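Local coordinates for catechol 2,3-dioxygenase (Rhodococcus sp., PDB 2WL9), which probably catalyses the iron-dependent extradiol cleavage of catechol rings by molecular oxygen during the breakdown of aromatic hydrocarbons, at residues 12-17 / 52-57; 18-23 / 258-263; 25-30 / 228-233; 149-154 / 210-215. All blocks are in the same frame, centred on the assembly; numbering follows the deposited sequence.

Contact 1 of 4, residues 12-17 / 52-57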
loop_
_atom_site.group_PDB
_atom_site.type_symbol
_atom_site.label_atom_id
_atom_site.label_comp_id
_atom_site.label_asym_id
_atom_site.label_seq_id
_atom_site.Cartn_x
_atom_site.Cartn_y
_atom_site.Cartn_z
ATOM N N LEU C 12 -10.094 -12.973 -40.607
ATOM C CA LEU C 12 -9.009 -13.280 -41.522
ATOM C C LEU C 12 -9.491 -14.252 -42.594
ATOM O O LEU C 12 -10.287 -15.150 -42.305
ATOM C CB LEU C 12 -7.850 -13.920 -40.749
ATOM C CG LEU C 12 -6.654 -13.138 -40.182
ATOM C CD1 LEU C 12 -6.971 -11.740 -39.653
ATOM C CD2 LEU C 12 -5.915 -13.981 -39.124
ATOM N N SER C 13 -9.020 -14.053 -43.825
ATOM C CA SER C 13 -9.221 -15.012 -44.915
ATOM C C SER C 13 -7.983 -15.886 -44.984
ATOM O O SER C 13 -6.874 -15.367 -45.095
ATOM C CB SER C 13 -9.389 -14.280 -46.251
ATOM O OG SER C 13 -10.588 -13.529 -46.287
ATOM N N VAL C 14 -8.161 -17.202 -44.889
ATOM C CA VAL C 14 -7.032 -18.140 -44.918
ATOM C C VAL C 14 -7.255 -19.256 -45.955
ATOM O O VAL C 14 -8.396 -19.552 -46.308
ATOM C CB VAL C 14 -6.727 -18.736 -43.512
ATOM C CG1 VAL C 14 -6.465 -17.627 -42.496
ATOM C CG2 VAL C 14 -7.860 -19.622 -43.026
ATOM N N SER C 15 -6.165 -19.852 -46.439
ATOM C CA SER C 15 -6.255 -20.929 -47.422
ATOM C C SER C 15 -6.065 -22.302 -46.783
ATOM O O SER C 15 -6.482 -23.316 -47.350
ATOM C CB SER C 15 -5.242 -20.723 -48.551
ATOM O OG SER C 15 -3.912 -20.684 -48.060
ATOM N N ASN C 16 -5.406 -22.328 -45.634
ATOM C CA ASN C 16 -5.119 -23.553 -44.909
ATOM C C ASN C 16 -5.446 -23.526 -43.430
ATOM O O ASN C 16 -4.655 -23.106 -42.665
ATOM C CB ASN C 16 -3.643 -23.884 -45.066
ATOM C CG ASN C 16 -3.249 -25.262 -44.537
ATOM O OD1 ASN C 16 -3.935 -25.877 -43.819
ATOM N ND2 ASN C 16 -2.106 -25.694 -44.919
ATOM N N LEU C 17 -6.597 -24.046 -43.070
ATOM C CA LEU C 17 -7.049 -24.142 -41.716
ATOM C C LEU C 17 -6.166 -25.038 -40.846
ATOM O O LEU C 17 -5.900 -24.718 -39.744
ATOM C CB LEU C 17 -8.513 -24.552 -41.686
ATOM C CG LEU C 17 -9.546 -23.703 -40.961
ATOM C CD1 LEU C 17 -9.222 -22.269 -40.838
ATOM C CD2 LEU C 17 -10.936 -23.904 -41.472
ATOM N N ILE C 52 -10.243 -13.812 -32.909
ATOM C CA ILE C 52 -9.972 -13.928 -34.341
ATOM C C ILE C 52 -10.891 -14.967 -34.975
ATOM O O ILE C 52 -11.099 -16.043 -34.418
ATOM C CB ILE C 52 -8.470 -14.286 -34.636
ATOM C CG1 ILE C 52 -7.514 -13.313 -33.933
ATOM C CG2 ILE C 52 -8.178 -14.280 -36.149
ATOM C CD1 ILE C 52 -6.029 -13.728 -33.959
ATOM N N VAL C 53 -11.434 -14.616 -36.140
ATOM C CA VAL C 53 -12.221 -15.538 -36.960
ATOM C C VAL C 53 -11.395 -15.898 -38.177
ATOM O O VAL C 53 -10.897 -15.019 -38.875
ATOM C CB VAL C 53 -13.553 -14.911 -37.447
ATOM C CG1 VAL C 53 -14.468 -15.981 -38.032
ATOM C CG2 VAL C 53 -14.257 -14.202 -36.317
ATOM N N LEU C 54 -11.245 -17.192 -38.422
ATOM C CA LEU C 54 -10.564 -17.661 -39.623
ATOM C C LEU C 54 -11.594 -18.141 -40.637
ATOM O O LEU C 54 -12.297 -19.120 -40.402
ATOM C CB LEU C 54 -9.577 -18.781 -39.292
ATOM C CG LEU C 54 -8.457 -18.510 -38.273
ATOM C CD1 LEU C 54 -7.697 -19.795 -38.004
ATOM C CD2 LEU C 54 -7.496 -17.404 -38.719
ATOM N N HIS C 55 -11.682 -17.433 -41.756
ATOM C CA HIS C 55 -12.579 -17.811 -42.840
ATOM C C HIS C 55 -11.807 -18.632 -43.862
ATOM O O HIS C 55 -10.897 -18.118 -44.520
ATOM C CB HIS C 55 -13.156 -16.568 -43.507
ATOM C CG HIS C 55 -14.038 -15.752 -42.614
ATOM N ND1 HIS C 55 -15.405 -15.906 -42.580
ATOM C CD2 HIS C 55 -13.749 -14.764 -41.734
ATOM C CE1 HIS C 55 -15.921 -15.049 -41.717
ATOM N NE2 HIS C 55 -14.939 -14.341 -41.193
ATOM N N ALA C 56 -12.160 -19.908 -43.977
ATOM C CA ALA C 56 -11.512 -20.799 -44.934
ATOM C C ALA C 56 -12.075 -20.542 -46.323
ATOM O O ALA C 56 -12.881 -21.326 -46.840
ATOM C CB ALA C 56 -11.704 -22.247 -44.527
ATOM N N ASP C 57 -11.653 -19.432 -46.917
ATOM C CA ASP C 57 -12.163 -19.008 -48.219
ATOM C C ASP C 57 -11.114 -19.049 -49.334
ATOM O O ASP C 57 -11.416 -18.711 -50.474
ATOM C CB ASP C 57 -12.789 -17.609 -48.121
ATOM C CG ASP C 57 -11.767 -16.521 -47.826
ATOM O OD1 ASP C 57 -10.548 -16.757 -48.000
ATOM O OD2 ASP C 57 -12.191 -15.420 -47.424
#
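Leu12 and Ser13 pair with Leu54 and His55, joining the first strand of a beta-alpha-beta-beta-beta module, the repeating unit of the vicinal oxygen chelate fold, to its last strand in parallel. Three backbone bonds fix the register. Leu12 gives its N-H to Val53 O (2.8 Å) and takes the N-H of His55 on its own O (2.7 Å, 170° at the hydrogen), and Val14 N reaches His55 O at 2.9 Å. On one face of the sheet the short side chain of Ser13 puts a donor within reach of Asp57 where the strands end: OG is bonded to Asp57 OD2 at 2.7 Å, on the syn side of the carboxylate. The His55 ring stands on that face too, with Leu12 O at its edge and its NE2 hydrogen-bonded to the hydroxyl of Tyr64. Branched aliphatic residues fill the other face. The CD2 methyls of Leu12 and Leu54 meet at 3.8 Å with the side chains alongside one another, and Val14 CG1 comes across Leu54 CD2. Beyond the turn, Ala56 CB offers a small apolar surface to Leu17 CD2 (3.6 Å). Helix 17-24 covers this apolar face through Trp20, while strands 40-44 and 61-68 flank the pair.

Contact 2 of 4, residues 18-23 / 258-263. With FE (Fe (III) ion), chain K.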
loop_
_atom_site.group_PDB
_atom_site.type_symbol
_atom_site.label_atom_id
_atom_site.label_comp_id
_atom_site.label_asym_id
_atom_site.label_seq_id
_atom_site.Cartn_x
_atom_site.Cartn_y
_atom_site.Cartn_z
ATOM N N ASP C 18 -5.714 -26.153 -41.385
ATOM C CA ASP C 18 -4.871 -27.058 -40.650
ATOM C C ASP C 18 -3.552 -26.430 -40.201
ATOM O O ASP C 18 -3.154 -26.606 -39.116
ATOM C CB ASP C 18 -4.553 -28.284 -41.508
ATOM C CG ASP C 18 -5.620 -29.333 -41.450
ATOM O OD1 ASP C 18 -6.697 -29.039 -40.952
ATOM O OD2 ASP C 18 -5.371 -30.449 -41.891
ATOM N N ALA C 19 -2.912 -25.690 -41.064
ATOM C CA ALA C 19 -1.642 -25.048 -40.720
ATOM C C ALA C 19 -1.832 -23.968 -39.656
ATOM O O ALA C 19 -1.001 -23.826 -38.760
ATOM C CB ALA C 19 -0.974 -24.473 -41.963
ATOM N N TRP C 20 -2.934 -23.225 -39.760
ATOM C CA TRP C 20 -3.268 -22.152 -38.813
ATOM C C TRP C 20 -3.559 -22.651 -37.400
ATOM O O TRP C 20 -3.154 -22.019 -36.418
ATOM C CB TRP C 20 -4.444 -21.321 -39.333
ATOM C CG TRP C 20 -4.007 -20.146 -40.135
ATOM C CD1 TRP C 20 -4.012 -20.031 -41.495
ATOM C CD2 TRP C 20 -3.486 -18.914 -39.628
ATOM N NE1 TRP C 20 -3.532 -18.799 -41.866
ATOM C CE2 TRP C 20 -3.198 -18.095 -40.741
ATOM C CE3 TRP C 20 -3.229 -18.425 -38.341
ATOM C CZ2 TRP C 20 -2.675 -16.807 -40.606
ATOM C CZ3 TRP C 20 -2.704 -17.146 -38.209
ATOM C CH2 TRP C 20 -2.436 -16.350 -39.335
ATOM N N ARG C 21 -4.266 -23.771 -37.294
ATOM C CA ARG C 21 -4.456 -24.436 -36.002
ATOM C C ARG C 21 -3.097 -24.797 -35.412
ATOM O O ARG C 21 -2.786 -24.413 -34.287
ATOM C CB ARG C 21 -5.326 -25.691 -36.154
ATOM C CG ARG C 21 -6.744 -25.391 -36.627
ATOM C CD ARG C 21 -7.585 -26.646 -36.764
ATOM N NE ARG C 21 -7.827 -27.276 -35.469
ATOM C CZ ARG C 21 -8.979 -27.831 -35.105
ATOM N NH1 ARG C 21 -10.022 -27.822 -35.926
ATOM N NH2 ARG C 21 -9.096 -28.379 -33.906
ATOM N N ASP C 22 -2.283 -25.513 -36.186
ATOM C CA ASP C 22 -0.931 -25.906 -35.760
ATOM C C ASP C 22 -0.116 -24.709 -35.276
ATOM O O ASP C 22 0.604 -24.796 -34.281
ATOM C CB ASP C 22 -0.186 -26.600 -36.909
ATOM C CG ASP C 22 -0.644 -28.037 -37.137
ATOM O OD1 ASP C 22 -1.707 -28.447 -36.620
ATOM O OD2 ASP C 22 0.073 -28.761 -37.858
ATOM N N TYR C 23 -0.261 -23.587 -35.978
ATOM C CA TYR C 23 0.524 -22.393 -35.729
ATOM C C TYR C 23 -0.010 -21.580 -34.553
ATOM O O TYR C 23 0.713 -21.341 -33.584
ATOM C CB TYR C 23 0.566 -21.551 -37.001
ATOM C CG TYR C 23 1.296 -20.230 -36.909
ATOM C CD1 TYR C 23 2.664 -20.153 -37.169
ATOM C CD2 TYR C 23 0.612 -19.048 -36.616
ATOM C CE1 TYR C 23 3.338 -18.935 -37.118
ATOM C CE2 TYR C 23 1.281 -17.823 -36.567
ATOM C CZ TYR C 23 2.643 -17.776 -36.820
ATOM O OH TYR C 23 3.316 -16.567 -36.772
ATOM N N SER C 258 -0.314 -17.549 -43.664
ATOM C CA SER C 258 -0.871 -16.747 -44.757
ATOM C C SER C 258 0.167 -15.857 -45.452
ATOM O O SER C 258 -0.168 -15.105 -46.361
ATOM C CB SER C 258 -2.062 -15.916 -44.273
ATOM O OG SER C 258 -3.186 -16.745 -44.014
ATOM N N GLY C 259 1.420 -15.950 -45.019
ATOM C CA GLY C 259 2.511 -15.238 -45.666
ATOM C C GLY C 259 2.740 -13.825 -45.163
ATOM O O GLY C 259 3.564 -13.103 -45.718
ATOM N N TRP C 260 1.996 -13.421 -44.132
ATOM C CA TRP C 260 2.280 -12.163 -43.432
ATOM C C TRP C 260 2.815 -12.449 -42.024
ATOM O O TRP C 260 3.121 -13.603 -41.709
ATOM C CB TRP C 260 1.086 -11.181 -43.454
ATOM C CG TRP C 260 -0.244 -11.710 -42.979
ATOM C CD1 TRP C 260 -1.118 -12.490 -43.684
ATOM C CD2 TRP C 260 -0.878 -11.438 -41.723
ATOM N NE1 TRP C 260 -2.238 -12.752 -42.929
ATOM C CE2 TRP C 260 -2.117 -12.116 -41.723
ATOM C CE3 TRP C 260 -0.511 -10.700 -40.589
ATOM C CZ2 TRP C 260 -2.996 -12.078 -40.628
ATOM C CZ3 TRP C 260 -1.385 -10.664 -39.504
ATOM C CH2 TRP C 260 -2.610 -11.349 -39.535
ATOM N N LEU C 261 2.938 -11.415 -41.194
ATOM C CA LEU C 261 3.697 -11.533 -39.945
ATOM C C LEU C 261 2.883 -11.479 -38.662
ATOM O O LEU C 261 1.957 -10.687 -38.534
ATOM C CB LEU C 261 4.777 -10.450 -39.875
ATOM C CG LEU C 261 5.851 -10.422 -40.961
ATOM C CD1 LEU C 261 6.715 -9.202 -40.753
ATOM C CD2 LEU C 261 6.688 -11.675 -40.893
ATOM N N TRP C 262 3.255 -12.329 -37.710
ATOM C CA TRP C 262 2.824 -12.167 -36.325
ATOM C C TRP C 262 4.020 -11.770 -35.465
ATOM O O TRP C 262 5.142 -12.229 -35.695
ATOM C CB TRP C 262 2.176 -13.445 -35.795
ATOM C CG TRP C 262 0.725 -13.574 -36.139
ATOM C CD1 TRP C 262 0.059 -12.937 -37.151
ATOM C CD2 TRP C 262 -0.238 -14.418 -35.493
ATOM N NE1 TRP C 262 -1.261 -13.317 -37.162
ATOM C CE2 TRP C 262 -1.470 -14.229 -36.159
ATOM C CE3 TRP C 262 -0.179 -15.314 -34.414
ATOM C CZ2 TRP C 262 -2.639 -14.902 -35.784
ATOM C CZ3 TRP C 262 -1.349 -15.991 -34.041
ATOM C CH2 TRP C 262 -2.560 -15.773 -34.723
ATOM N N GLU C 263 3.759 -10.924 -34.475
ATOM C CA GLU C 263 4.790 -10.380 -33.616
ATOM C C GLU C 263 4.483 -10.726 -32.152
ATOM O O GLU C 263 3.865 -9.933 -31.449
ATOM C CB GLU C 263 4.885 -8.862 -33.831
ATOM C CG GLU C 263 6.025 -8.159 -33.088
ATOM C CD GLU C 263 5.756 -6.671 -32.863
ATOM O OE1 GLU C 263 4.777 -6.132 -33.427
ATOM O OE2 GLU C 263 6.532 -6.030 -32.134
HETATM FE FE FE K . 4.446 -3.908 -33.943
#
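Ser258 OG is held from two directions, by the indole N-H of Trp20 at 3.0 Å from NE1 and by Asp60 OD1. The hydroxyl lies close to the indole plane, although the bond is bent to 144° at the hydrogen; serine suits the spot because its hydroxyl satisfies a buried indole N-H and passes the link on to Asp60. The far end of the same indole meets Trp262, Trp20 CZ3 coming within 3.3 Å of Trp262 CZ2 with the six-membered rings inclined at 59°. Tyr23 approaches from the same side of the Trp262 plane. Its CG is anti to the backbone N (chi1 177°), which carries the ring from helix 17-24 toward strand 261-266. There its edge is turned to the Trp262 face in an offset edge-to-face pair, centroids 5.5 Å apart. Tyr23 OH lies 3.5 Å from Trp262 CB. Side chains alternate along strand 261-266, so Glu263 turns away from the helix, and its OE1 binds the iron at 2.3 Å while OE2 is bonded to Thr251. One short strand thus presents the wide indole surface of Trp262 to the N-terminal helix and, from the next residue, a carboxylate oxygen ligand to the metal.

Contact 3 of 4, residues 25-30 / 228-233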
loop_
_atom_site.group_PDB
_atom_site.type_symbol
_atom_site.label_atom_id
_atom_site.label_comp_id
_atom_site.label_asym_id
_atom_site.label_seq_id
_atom_site.Cartn_x
_atom_site.Cartn_y
_atom_site.Cartn_z
ATOM N N ALA C 25 -2.491 -22.210 -32.302
ATOM C CA ALA C 25 -2.686 -22.950 -31.052
ATOM C C ALA C 25 -1.412 -23.666 -30.609
ATOM O O ALA C 25 -0.954 -23.492 -29.472
ATOM C CB ALA C 25 -3.854 -23.926 -31.170
ATOM N N GLY C 26 -0.836 -24.458 -31.515
ATOM C CA GLY C 26 0.303 -25.314 -31.199
ATOM C C GLY C 26 1.581 -24.583 -30.841
ATOM O O GLY C 26 2.383 -25.067 -30.037
ATOM N N ILE C 27 1.779 -23.411 -31.430
ATOM C CA ILE C 27 2.946 -22.600 -31.103
ATOM C C ILE C 27 2.576 -21.429 -30.207
ATOM O O ILE C 27 3.176 -21.251 -29.148
ATOM C CB ILE C 27 3.673 -22.093 -32.363
ATOM C CG1 ILE C 27 4.129 -23.284 -33.212
ATOM C CG2 ILE C 27 4.862 -21.185 -31.977
ATOM C CD1 ILE C 27 4.690 -22.908 -34.561
ATOM N N MET C 28 1.591 -20.639 -30.634
ATOM C CA MET C 28 1.288 -19.371 -29.969
ATOM C C MET C 28 0.504 -19.526 -28.666
ATOM O O MET C 28 0.634 -18.699 -27.765
ATOM C CB MET C 28 0.606 -18.379 -30.929
ATOM C CG MET C 28 1.468 -17.977 -32.148
ATOM S SD MET C 28 3.139 -17.421 -31.727
ATOM C CE MET C 28 3.924 -17.411 -33.338
ATOM N N GLY C 29 -0.289 -20.583 -28.555
ATOM C CA GLY C 29 -0.998 -20.867 -27.298
ATOM C C GLY C 29 -2.457 -20.451 -27.309
ATOM O O GLY C 29 -3.157 -20.569 -26.299
ATOM N N MET C 30 -2.925 -19.963 -28.451
ATOM C CA MET C 30 -4.345 -19.627 -28.601
ATOM C C MET C 30 -5.204 -20.880 -28.509
ATOM O O MET C 30 -4.709 -21.991 -28.662
ATOM C CB MET C 30 -4.595 -18.908 -29.923
ATOM C CG MET C 30 -3.879 -17.584 -29.988
ATOM S SD MET C 30 -4.347 -16.570 -31.383
ATOM C CE MET C 30 -3.328 -15.145 -31.020
ATOM N N ASP C 228 11.299 -20.405 -29.140
ATOM C CA ASP C 228 12.027 -21.661 -29.296
ATOM C C ASP C 228 11.352 -22.581 -30.309
ATOM O O ASP C 228 12.030 -23.251 -31.092
ATOM C CB ASP C 228 12.195 -22.379 -27.952
ATOM C CG ASP C 228 13.421 -21.901 -27.176
ATOM O OD1 ASP C 228 14.144 -20.995 -27.654
ATOM O OD2 ASP C 228 13.661 -22.443 -26.079
ATOM N N LEU C 229 10.020 -22.599 -30.278
ATOM C CA LEU C 229 9.221 -23.387 -31.209
ATOM C C LEU C 229 9.317 -22.902 -32.652
ATOM O O LEU C 229 9.521 -23.712 -33.558
ATOM C CB LEU C 229 7.753 -23.453 -30.758
ATOM C CG LEU C 229 7.282 -24.777 -30.148
ATOM C CD1 LEU C 229 5.877 -24.651 -29.576
ATOM C CD2 LEU C 229 7.342 -25.909 -31.175
ATOM N N VAL C 230 9.175 -21.591 -32.860
ATOM C CA VAL C 230 9.314 -20.985 -34.189
ATOM C C VAL C 230 10.645 -21.387 -34.823
ATOM O O VAL C 230 10.689 -21.789 -35.998
ATOM C CB VAL C 230 9.184 -19.425 -34.138
ATOM C CG1 VAL C 230 9.617 -18.788 -35.454
ATOM C CG2 VAL C 230 7.757 -19.013 -33.811
ATOM N N ARG C 231 11.710 -21.286 -34.024
ATOM C CA ARG C 231 13.071 -21.612 -34.453
ATOM C C ARG C 231 13.221 -23.102 -34.757
ATOM O O ARG C 231 13.857 -23.486 -35.746
ATOM C CB ARG C 231 14.077 -21.200 -33.373
ATOM C CG ARG C 231 14.235 -19.701 -33.186
ATOM C CD ARG C 231 14.921 -19.075 -34.376
ATOM N NE ARG C 231 15.154 -17.647 -34.199
ATOM C CZ ARG C 231 15.536 -16.841 -35.181
ATOM N NH1 ARG C 231 15.719 -17.336 -36.397
ATOM N NH2 ARG C 231 15.731 -15.549 -34.953
ATOM N N GLN C 232 12.639 -23.936 -33.894
ATOM C CA GLN C 232 12.654 -25.387 -34.069
ATOM C C GLN C 232 11.881 -25.815 -35.322
ATOM O O GLN C 232 12.314 -26.714 -36.041
ATOM C CB GLN C 232 12.075 -26.088 -32.834
ATOM C CG GLN C 232 12.295 -27.605 -32.811
ATOM C CD GLN C 232 11.578 -28.305 -31.668
ATOM O OE1 GLN C 232 10.402 -28.044 -31.390
ATOM N NE2 GLN C 232 12.284 -29.211 -31.002
ATOM N N GLN C 233 10.748 -25.165 -35.580
ATOM C CA GLN C 233 9.889 -25.531 -36.715
ATOM C C GLN C 233 10.336 -24.876 -38.028
ATOM O O GLN C 233 9.654 -24.989 -39.053
ATOM C CB GLN C 233 8.418 -25.221 -36.410
ATOM C CG GLN C 233 7.815 -26.086 -35.299
ATOM C CD GLN C 233 6.290 -26.123 -35.325
ATOM O OE1 GLN C 233 5.663 -25.912 -36.368
ATOM N NE2 GLN C 233 5.685 -26.398 -34.169
#
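Ile27 is the enclosed part of this contact, buried with its beta-branch directed at helix 220-232. Its CG2 methyl rests on Leu229 CB at 3.9 Å and on a methyl of Val230, CG2, at 4.1 Å, carbons from successive helical positions. Leu229 reaches past it to lay CD1 on the carbonyl O of Gly26, 3.5 Å away. Met28 starts out away from the helix, but a bend at chi2 (-51°) brings its CE back to Val230 CG2, a turn the unbranched, flexible thioether chain readily makes. Toward solvent the packing changes character. Exposed Gln233, just past the helix, comes at Ile27 from the opposite direction, and its extended chain makes only carbon-to-amide contacts, NE2 lying 3.6 Å from Ile27 CG1 and OE1 3.6 Å from Ile27 CD1. No hydrogen bond spans the two segments; polar ties around them include Ile27 O to Arg134 and Met28 O to Tyr217. Adhesion between this N-terminal loop and the C-terminal helix therefore rests on the burial of apolar surface and a close fit.

Contact 4 of 4, residues 149-154 / 210-215. With FE (Fe (III) ion), chain K.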
loop_
_atom_site.group_PDB
_atom_site.type_symbol
_atom_site.label_atom_id
_atom_site.label_comp_id
_atom_site.label_asym_id
_atom_site.label_seq_id
_atom_site.Cartn_x
_atom_site.Cartn_y
_atom_site.Cartn_z
ATOM N N HIS C 149 -2.067 -5.323 -31.521
ATOM C CA HIS C 149 -2.089 -4.247 -32.513
ATOM C C HIS C 149 -1.770 -4.722 -33.914
ATOM O O HIS C 149 -1.233 -5.812 -34.094
ATOM C CB HIS C 149 -1.174 -3.084 -32.118
ATOM C CG HIS C 149 0.288 -3.362 -32.264
ATOM N ND1 HIS C 149 1.144 -3.409 -31.185
ATOM C CD2 HIS C 149 1.057 -3.565 -33.363
ATOM C CE1 HIS C 149 2.373 -3.644 -31.610
ATOM N NE2 HIS C 149 2.346 -3.746 -32.928
ATOM N N ILE C 150 -2.078 -3.882 -34.896
ATOM C CA ILE C 150 -1.927 -4.226 -36.305
ATOM C C ILE C 150 -1.356 -3.076 -37.124
ATOM O O ILE C 150 -1.678 -1.904 -36.885
ATOM C CB ILE C 150 -3.281 -4.654 -36.940
ATOM C CG1 ILE C 150 -4.351 -3.564 -36.737
ATOM C CG2 ILE C 150 -3.720 -6.020 -36.389
ATOM C CD1 ILE C 150 -5.711 -3.869 -37.357
ATOM N N ILE C 151 -0.515 -3.419 -38.094
ATOM C CA ILE C 151 -0.111 -2.469 -39.123
ATOM C C ILE C 151 -0.852 -2.796 -40.414
ATOM O O ILE C 151 -0.771 -3.926 -40.923
ATOM C CB ILE C 151 1.414 -2.442 -39.344
ATOM C CG1 ILE C 151 2.090 -1.714 -38.181
ATOM C CG2 ILE C 151 1.757 -1.758 -40.678
ATOM C CD1 ILE C 151 3.568 -1.396 -38.392
ATOM N N ILE C 152 -1.582 -1.807 -40.922
ATOM C CA ILE C 152 -2.455 -1.999 -42.081
ATOM C C ILE C 152 -2.144 -1.015 -43.209
ATOM O O ILE C 152 -1.527 0.027 -42.981
ATOM C CB ILE C 152 -3.958 -1.949 -41.692
ATOM C CG1 ILE C 152 -4.323 -0.607 -41.038
ATOM C CG2 ILE C 152 -4.317 -3.141 -40.782
ATOM C CD1 ILE C 152 -5.817 -0.420 -40.797
ATOM N N ARG C 153 -2.575 -1.362 -44.420
ATOM C CA ARG C 153 -2.295 -0.569 -45.614
ATOM C C ARG C 153 -3.107 0.718 -45.655
ATOM O O ARG C 153 -4.325 0.709 -45.471
ATOM C CB ARG C 153 -2.558 -1.408 -46.866
ATOM C CG ARG C 153 -2.046 -0.812 -48.170
ATOM C CD ARG C 153 -2.123 -1.844 -49.284
ATOM N NE ARG C 153 -3.489 -2.324 -49.476
ATOM C CZ ARG C 153 -3.816 -3.448 -50.107
ATOM N NH1 ARG C 153 -2.875 -4.227 -50.625
ATOM N NH2 ARG C 153 -5.092 -3.794 -50.221
ATOM N N GLU C 154 -2.418 1.831 -45.882
ATOM C CA GLU C 154 -3.083 3.107 -46.092
ATOM C C GLU C 154 -2.403 3.831 -47.242
ATOM O O GLU C 154 -1.231 4.186 -47.139
ATOM C CB GLU C 154 -3.050 3.973 -44.824
ATOM C CG GLU C 154 -3.662 3.340 -43.582
ATOM C CD GLU C 154 -5.156 3.071 -43.683
ATOM O OE1 GLU C 154 -5.852 3.699 -44.509
ATOM O OE2 GLU C 154 -5.635 2.227 -42.904
ATOM N N ILE C 210 -2.769 -6.271 -44.500
ATOM C CA ILE C 210 -2.149 -6.310 -43.173
ATOM C C ILE C 210 -0.665 -6.674 -43.280
ATOM O O ILE C 210 -0.281 -7.547 -44.075
ATOM C CB ILE C 210 -2.935 -7.281 -42.226
ATOM C CG1 ILE C 210 -2.404 -7.254 -40.786
ATOM C CG2 ILE C 210 -2.967 -8.709 -42.785
ATOM C CD1 ILE C 210 -3.461 -7.653 -39.738
ATOM N N ASN C 211 0.167 -5.980 -42.509
ATOM C CA ASN C 211 1.581 -6.314 -42.434
ATOM C C ASN C 211 1.855 -7.255 -41.270
ATOM O O ASN C 211 2.462 -8.309 -41.449
ATOM C CB ASN C 211 2.451 -5.065 -42.314
ATOM C CG ASN C 211 3.906 -5.404 -42.074
ATOM O OD1 ASN C 211 4.604 -5.890 -42.970
ATOM N ND2 ASN C 211 4.371 -5.162 -40.859
ATOM N N HIS C 212 1.412 -6.867 -40.079
ATOM C CA HIS C 212 1.563 -7.731 -38.917
ATOM C C HIS C 212 0.475 -7.555 -37.867
ATOM O O HIS C 212 -0.239 -6.559 -37.852
ATOM C CB HIS C 212 2.969 -7.601 -38.294
ATOM C CG HIS C 212 3.147 -6.406 -37.408
ATOM N ND1 HIS C 212 3.596 -5.192 -37.877
ATOM C CD2 HIS C 212 2.972 -6.253 -36.075
ATOM C CE1 HIS C 212 3.673 -4.336 -36.871
ATOM N NE2 HIS C 212 3.290 -4.952 -35.770
ATOM N N LEU C 213 0.407 -8.530 -36.999
ATOM C CA LEU C 213 -0.351 -8.537 -35.787
ATOM C C LEU C 213 0.600 -8.835 -34.646
ATOM O O LEU C 213 1.348 -9.740 -34.708
ATOM C CB LEU C 213 -1.442 -9.578 -35.794
ATOM C CG LEU C 213 -2.113 -9.965 -34.489
ATOM C CD1 LEU C 213 -2.843 -8.838 -33.895
ATOM C CD2 LEU C 213 -2.969 -11.136 -34.655
ATOM N N MET C 214 0.506 -8.036 -33.608
ATOM C CA MET C 214 1.259 -8.224 -32.397
ATOM C C MET C 214 0.331 -8.750 -31.303
ATOM O O MET C 214 -0.699 -8.259 -31.134
ATOM C CB MET C 214 1.833 -6.916 -31.959
ATOM C CG MET C 214 2.624 -6.962 -30.801
ATOM S SD MET C 214 1.860 -7.067 -29.182
ATOM C CE MET C 214 3.150 -6.922 -28.168
ATOM N N ILE C 215 0.755 -9.791 -30.636
ATOM C CA ILE C 215 0.086 -10.431 -29.543
ATOM C C ILE C 215 1.060 -10.433 -28.332
ATOM O O ILE C 215 2.252 -10.564 -28.480
ATOM C CB ILE C 215 -0.404 -11.843 -29.856
ATOM C CG1 ILE C 215 0.735 -12.786 -30.175
ATOM C CG2 ILE C 215 -1.459 -11.859 -30.937
ATOM C CD1 ILE C 215 0.323 -14.133 -30.547
HETATM FE FE FE K . 4.446 -3.908 -33.943
#
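His149 and His212 both set CG between the backbone N and the carbonyl carbon, at chi1 73° and 80°, and these matching turns swing the two imidazoles together from adjacent strands. Their NE2 atoms bind one iron, His149 at 2.3 Å and His212 at 2.4 Å; histidine suits both places because it offers a ring nitrogen from a short, flat side chain. The rings meet rim to rim with planes 82° apart, and the 3.2 Å between the two NE2 atoms is that of fellow ligands. Glu263 adds its carboxylate, completing the two-histidine, one-carboxylate facial triad of type I extradiol dioxygenases. Each ring is also wedged by aliphatic carbon: Met214 CB sits over the His149 face, 3.4 Å from the ring centroid, and Ile151 CD1 comes within 3.3 Å of His212 CE1. The strands beneath run antiparallel, in the metal-bearing half of the vicinal oxygen chelate fold. Met214 N is bonded to His149 O at 2.9 Å, and where the chain turns a corner Asn211 N meets Ile151 O at 2.8 Å. Isoleucines make the opposite face apolar: Ile150 CG2 packs on Ile210 CD1 (3.7 Å), and Ile65 of strand 61-68 lies against Ile150 and Ile152.

Contact 1 lies wholly in the N-terminal module; contact 4 is confined to the C-terminal one, its centre about 16 Å away. Contacts 2 and 3 join the two halves. Contact 4 is nested inside the loop closed by contact 3, and contact 3 inside that closed by contact 2, while the segments of contact 1 alternate along the chain with those of contacts 2 and 3. Contact 2, about 10 Å from the centres of both contacts 1 and 3, shares the sheet of contact 4 through neighbouring strands 261-266 and 210-217, and both reach the iron. Met28 and Met30 pack on Trp262, and Val14 on Trp20. The N-terminal module thus backs onto a strand that supplies a metal ligand.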